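PDB 4WOZ: N-acetylneuraminate lyase from Peptoclostridium difficile, which belongs to the dihydrodipicolinate synthetase family of TIM-barrel proteins and assembles from four copies of its chain. Local coordinates for residues 25-39 / 273-285. Sequence-based numbering, arbitrary orientation.
Sequences SFDKEGNINEKGLRQ and GVEAGYCRQPMKE
Arg280 reaches Gly30 through NH2, which donates to Gly30 O at 2.6 Å; the N-H...O angle of 140° shows a bent bond, although the nitrogen lies nearly in line with the C=O bond. A turn at chi3 (-69°) in an otherwise extended chain carries the guanidinium there, and its plane stands 49° from the neighbouring Phe26 ring. That ring presents its edge to Tyr278 O. Between the two backbones, Tyr278 N donates to Phe26 O at 2.9 Å. The Tyr278 ring lies beside Lys28, whose CG sits over one face in a CH-pi contact, 4.2 Å from the centroid. Farther along, Ser25 OG donates to Glu275 O at 2.6 Å, in the carbonyl plane, and Gln39 OE1 accepts from Glu275 N at 2.9 Å. These bonds tie the loop that leaves strand 17-21 of the eight-stranded parallel (TIM) barrel, together with the start of helix 34-48 that follows it, to the connection between helices 261-271 and 288-301. Asn33 N-caps helix 34-48: its OD1, with CG anti to the backbone N, takes Gly36 N at 2.9 Å from above the amide plane. Gly30 ends a type I turn from Asp27, and just past it Asn31 N donates to Asp27 OD1 at 2.9 Å, from above the carboxylate plane. A water bridges Asp27 O and Cys279 O. Outside the pair, Glu69 forms a salt bridge with Arg280 NH2, while Lys266 donates to Tyr278 O.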
loop_
_atom_site.group_PDB
_atom_site.type_symbol
_atom_site.label_atom_id
_atom_site.label_comp_id
_atom_site.label_asym_id
_atom_site.label_seq_id
_atom_site.Cartn_x
_atom_site.Cartn_y
_atom_site.Cartn_z
ATOM N N SER A 25 32.261 -8.173 -5.961
ATOM C CA SER A 25 32.743 -9.352 -5.261
ATOM C C SER A 25 33.187 -8.953 -3.858
ATOM O O SER A 25 33.844 -7.929 -3.676
ATOM C CB SER A 25 33.915 -9.974 -6.027
ATOM O OG SER A 25 34.393 -11.137 -5.375
ATOM N N PHE A 26 32.811 -9.760 -2.873
ATOM C CA PHE A 26 33.168 -9.511 -1.479
ATOM C C PHE A 26 33.647 -10.816 -0.866
ATOM O O PHE A 26 33.188 -11.890 -1.255
ATOM C CB PHE A 26 31.949 -9.026 -0.682
ATOM C CG PHE A 26 31.420 -7.694 -1.120
ATOM C CD1 PHE A 26 32.149 -6.531 -0.888
ATOM C CD2 PHE A 26 30.190 -7.600 -1.761
ATOM C CE1 PHE A 26 31.660 -5.289 -1.292
ATOM C CE2 PHE A 26 29.690 -6.364 -2.169
ATOM C CZ PHE A 26 30.428 -5.206 -1.934
ATOM N N ASP A 27 34.574 -10.728 0.084
ATOM C CA ASP A 27 35.057 -11.924 0.760
ATOM C C ASP A 27 34.119 -12.165 1.937
ATOM O O ASP A 27 33.149 -11.427 2.117
ATOM C CB ASP A 27 36.495 -11.742 1.259
ATOM C CG ASP A 27 36.647 -10.569 2.201
ATOM O OD1 ASP A 27 35.754 -10.362 3.049
ATOM O OD2 ASP A 27 37.670 -9.860 2.101
ATOM N N LYS A 28 34.403 -13.184 2.741
ATOM C CA LYS A 28 33.551 -13.495 3.883
ATOM C C LYS A 28 33.593 -12.403 4.945
ATOM O O LYS A 28 32.667 -12.272 5.744
ATOM C CB LYS A 28 33.953 -14.837 4.499
ATOM C CG LYS A 28 32.971 -15.335 5.542
ATOM C CD LYS A 28 33.318 -16.732 6.009
ATOM C CE LYS A 28 32.280 -17.251 6.987
ATOM N NZ LYS A 28 32.595 -18.635 7.430
ATOM N N GLU A 29 34.666 -11.618 4.954
ATOM C CA GLU A 29 34.802 -10.534 5.919
ATOM C C GLU A 29 34.124 -9.273 5.390
ATOM O O GLU A 29 34.127 -8.232 6.047
ATOM C CB GLU A 29 36.280 -10.239 6.208
ATOM C CG GLU A 29 37.065 -11.417 6.779
ATOM C CD GLU A 29 38.350 -10.989 7.483
ATOM O OE1 GLU A 29 39.206 -10.335 6.845
ATOM O OE2 GLU A 29 38.501 -11.309 8.684
ATOM N N GLY A 30 33.553 -9.371 4.194
ATOM C CA GLY A 30 32.867 -8.237 3.605
ATOM C C GLY A 30 33.760 -7.255 2.869
ATOM O O GLY A 30 33.308 -6.174 2.488
ATOM N N ASN A 31 35.023 -7.617 2.669
ATOM C CA ASN A 31 35.950 -6.740 1.961
ATOM C C ASN A 31 35.853 -6.988 0.461
ATOM O O ASN A 31 35.578 -8.107 0.027
ATOM C CB ASN A 31 37.394 -6.979 2.421
ATOM C CG ASN A 31 37.610 -6.639 3.889
ATOM O OD1 ASN A 31 37.364 -7.459 4.773
ATOM N ND2 ASN A 31 38.060 -5.418 4.152
ATOM N N ILE A 32 36.080 -5.941 -0.325
ATOM C CA ILE A 32 36.033 -6.056 -1.781
ATOM C C ILE A 32 37.129 -6.985 -2.306
ATOM O O ILE A 32 38.283 -6.895 -1.892
ATOM C CB ILE A 32 36.214 -4.676 -2.458
ATOM C CG1 ILE A 32 35.028 -3.768 -2.126
ATOM C CG2 ILE A 32 36.360 -4.848 -3.964
ATOM C CD1 ILE A 32 35.167 -2.357 -2.672
ATOM N N ASN A 33 36.754 -7.875 -3.218
ATOM C CA ASN A 33 37.687 -8.815 -3.841
ATOM C C ASN A 33 37.955 -8.261 -5.245
ATOM O O ASN A 33 37.176 -8.497 -6.173
ATOM C CB ASN A 33 37.043 -10.201 -3.934
ATOM C CG ASN A 33 37.924 -11.215 -4.638
ATOM O OD1 ASN A 33 38.881 -10.853 -5.319
ATOM N ND2 ASN A 33 37.593 -12.495 -4.491
ATOM N N GLU A 34 39.049 -7.522 -5.403
ATOM C CA GLU A 34 39.356 -6.922 -6.695
ATOM C C GLU A 34 39.441 -7.916 -7.844
ATOM O O GLU A 34 38.908 -7.657 -8.923
ATOM C CB GLU A 34 40.650 -6.108 -6.644
ATOM C CG GLU A 34 40.758 -5.170 -7.840
ATOM C CD GLU A 34 42.048 -4.393 -7.891
ATOM O OE1 GLU A 34 42.501 -3.911 -6.834
ATOM O OE2 GLU A 34 42.599 -4.251 -8.998
ATOM N N LYS A 35 40.103 -9.048 -7.630
ATOM C CA LYS A 35 40.200 -10.024 -8.703
ATOM C C LYS A 35 38.800 -10.475 -9.091
ATOM O O LYS A 35 38.455 -10.506 -10.274
ATOM C CB LYS A 35 41.033 -11.243 -8.291
ATOM C CG LYS A 35 41.248 -12.205 -9.457
ATOM C CD LYS A 35 42.189 -13.351 -9.127
ATOM C CE LYS A 35 41.547 -14.353 -8.191
ATOM N NZ LYS A 35 42.421 -15.547 -8.013
ATOM N N GLY A 36 37.999 -10.822 -8.084
ATOM C CA GLY A 36 36.638 -11.266 -8.332
ATOM C C GLY A 36 35.848 -10.221 -9.097
ATOM O O GLY A 36 35.136 -10.541 -10.048
ATOM N N LEU A 37 35.978 -8.965 -8.685
ATOM C CA LEU A 37 35.272 -7.873 -9.344
ATOM C C LEU A 37 35.693 -7.798 -10.807
ATOM O O LEU A 37 34.857 -7.627 -11.693
ATOM C CB LEU A 37 35.571 -6.545 -8.644
ATOM C CG LEU A 37 35.055 -5.264 -9.316
ATOM C CD1 LEU A 37 33.564 -5.378 -9.632
ATOM C CD2 LEU A 37 35.320 -4.088 -8.396
ATOM N N ARG A 38 36.992 -7.936 -11.059
ATOM C CA ARG A 38 37.501 -7.890 -12.425
ATOM C C ARG A 38 37.013 -9.094 -13.236
ATOM O O ARG A 38 36.801 -8.989 -14.443
ATOM C CB ARG A 38 39.036 -7.820 -12.420
ATOM C CG ARG A 38 39.571 -6.428 -12.106
ATOM C CD ARG A 38 41.061 -6.437 -11.783
ATOM N NE ARG A 38 41.559 -5.099 -11.474
ATOM C CZ ARG A 38 41.741 -4.135 -12.372
ATOM N NH1 ARG A 38 41.474 -4.353 -13.652
ATOM N NH2 ARG A 38 42.181 -2.947 -11.989
ATOM N N GLN A 39 36.821 -10.233 -12.577
ATOM C CA GLN A 39 36.337 -11.419 -13.273
ATOM C C GLN A 39 34.870 -11.225 -13.657
ATOM O O GLN A 39 34.450 -11.609 -14.745
ATOM C CB GLN A 39 36.484 -12.661 -12.393
ATOM C CG GLN A 39 37.916 -12.937 -11.937
ATOM C CD GLN A 39 38.048 -14.246 -11.181
ATOM O OE1 GLN A 39 37.127 -14.667 -10.478
ATOM N NE2 GLN A 39 39.200 -14.889 -11.309
ATOM N N GLY A 273 32.589 -19.781 -13.226
ATOM C CA GLY A 273 34.018 -19.514 -13.149
ATOM C C GLY A 273 34.400 -18.127 -12.669
ATOM O O GLY A 273 35.508 -17.654 -12.937
ATOM N N VAL A 274 33.489 -17.477 -11.954
ATOM C CA VAL A 274 33.729 -16.131 -11.449
ATOM C C VAL A 274 33.652 -16.093 -9.924
ATOM O O VAL A 274 32.681 -16.568 -9.335
ATOM C CB VAL A 274 32.692 -15.136 -12.036
ATOM C CG1 VAL A 274 32.912 -13.737 -11.464
ATOM C CG2 VAL A 274 32.800 -15.115 -13.560
ATOM N N GLU A 275 34.676 -15.530 -9.292
ATOM C CA GLU A 275 34.709 -15.431 -7.836
ATOM C C GLU A 275 33.813 -14.295 -7.352
ATOM O O GLU A 275 34.296 -13.296 -6.826
ATOM C CB GLU A 275 36.143 -15.198 -7.342
ATOM C CG GLU A 275 37.070 -16.387 -7.516
ATOM C CD GLU A 275 38.439 -16.142 -6.908
ATOM O OE1 GLU A 275 38.507 -15.851 -5.694
ATOM O OE2 GLU A 275 39.448 -16.237 -7.641
ATOM N N ALA A 276 32.506 -14.459 -7.536
ATOM C CA ALA A 276 31.538 -13.448 -7.124
ATOM C C ALA A 276 31.564 -13.287 -5.609
ATOM O O ALA A 276 31.253 -12.222 -5.078
ATOM C CB ALA A 276 30.139 -13.842 -7.592
ATOM N N GLY A 277 31.923 -14.364 -4.920
ATOM C CA GLY A 277 32.014 -14.325 -3.474
ATOM C C GLY A 277 30.726 -14.204 -2.677
ATOM O O GLY A 277 29.697 -14.786 -3.022
ATOM N N TYR A 278 30.808 -13.431 -1.600
ATOM C CA TYR A 278 29.699 -13.214 -0.678
ATOM C C TYR A 278 28.982 -11.882 -0.856
ATOM O O TYR A 278 29.501 -10.954 -1.476
ATOM C CB TYR A 278 30.212 -13.256 0.763
ATOM C CG TYR A 278 30.825 -14.564 1.195
ATOM C CD1 TYR A 278 30.032 -15.597 1.685
ATOM C CD2 TYR A 278 32.202 -14.761 1.135
ATOM C CE1 TYR A 278 30.595 -16.795 2.113
ATOM C CE2 TYR A 278 32.777 -15.956 1.559
ATOM C CZ TYR A 278 31.966 -16.968 2.048
ATOM O OH TYR A 278 32.521 -18.150 2.474
ATOM N N CYS A 279 27.781 -11.809 -0.294
ATOM C CA CYS A 279 26.994 -10.583 -0.304
ATOM C C CYS A 279 27.391 -9.941 1.010
ATOM O O CYS A 279 27.828 -10.638 1.929
ATOM C CB CYS A 279 25.494 -10.883 -0.276
ATOM S SG CYS A 279 24.878 -11.801 -1.692
ATOM N N ARG A 280 27.259 -8.628 1.116
ATOM C CA ARG A 280 27.620 -7.972 2.361
ATOM C C ARG A 280 26.504 -8.067 3.401
ATOM O O ARG A 280 25.325 -7.928 3.075
ATOM C CB ARG A 280 27.971 -6.506 2.116
ATOM C CG ARG A 280 28.245 -5.756 3.405
ATOM C CD ARG A 280 28.900 -4.416 3.156
ATOM N NE ARG A 280 30.261 -4.570 2.667
ATOM C CZ ARG A 280 31.138 -3.576 2.605
ATOM N NH1 ARG A 280 30.790 -2.362 3.004
ATOM N NH2 ARG A 280 32.360 -3.795 2.146
ATOM N N GLN A 281 26.884 -8.320 4.651
ATOM C CA GLN A 281 25.916 -8.415 5.739
ATOM C C GLN A 281 25.204 -7.065 5.824
ATOM O O GLN A 281 25.770 -6.041 5.446
ATOM C CB GLN A 281 26.630 -8.710 7.063
ATOM C CG GLN A 281 27.178 -10.128 7.203
ATOM C CD GLN A 281 26.082 -11.176 7.231
ATOM O OE1 GLN A 281 24.937 -10.877 7.563
ATOM N NE2 GLN A 281 26.431 -12.414 6.895
ATOM N N PRO A 282 23.968 -7.037 6.350
ATOM C CA PRO A 282 23.192 -8.165 6.873
ATOM C C PRO A 282 22.558 -9.124 5.860
ATOM O O PRO A 282 21.665 -9.894 6.218
ATOM C CB PRO A 282 22.154 -7.475 7.751
ATOM C CG PRO A 282 21.869 -6.235 6.979
ATOM C CD PRO A 282 23.257 -5.767 6.584
ATOM N N MET A 283 22.981 -9.071 4.599
ATOM C CA MET A 283 22.450 -10.017 3.625
ATOM C C MET A 283 23.073 -11.338 4.057
ATOM O O MET A 283 24.285 -11.437 4.203
ATOM C CB MET A 283 22.871 -9.651 2.196
ATOM C CG MET A 283 21.982 -8.582 1.558
ATOM S SD MET A 283 22.295 -8.340 -0.195
ATOM C CE MET A 283 22.156 -6.569 -0.331
ATOM N N LYS A 284 22.238 -12.343 4.278
ATOM C CA LYS A 284 22.708 -13.635 4.761
ATOM C C LYS A 284 23.686 -14.391 3.876
ATOM O O LYS A 284 23.604 -14.364 2.647
ATOM C CB LYS A 284 21.519 -14.553 5.050
ATOM C CG LYS A 284 20.905 -15.171 3.803
ATOM C CD LYS A 284 19.734 -16.078 4.145
ATOM C CE LYS A 284 18.584 -15.285 4.741
ATOM N NZ LYS A 284 17.387 -16.130 4.965
ATOM N N GLU A 285 24.615 -15.074 4.531
ATOM C CA GLU A 285 25.589 -15.897 3.841
ATOM C C GLU A 285 24.729 -17.076 3.394
ATOM O O GLU A 285 23.823 -17.484 4.119
ATOM C CB GLU A 285 26.658 -16.361 4.828
ATOM C CG GLU A 285 27.872 -17.007 4.194
ATOM C CD GLU A 285 28.807 -17.602 5.230
ATOM O OE1 GLU A 285 29.144 -16.898 6.209
ATOM O OE2 GLU A 285 29.205 -18.771 5.064
HETATM O O HOH W 1 30.259 -10.513 3.179
HETATM O O HOH W 2 40.832 -13.559 -4.622
#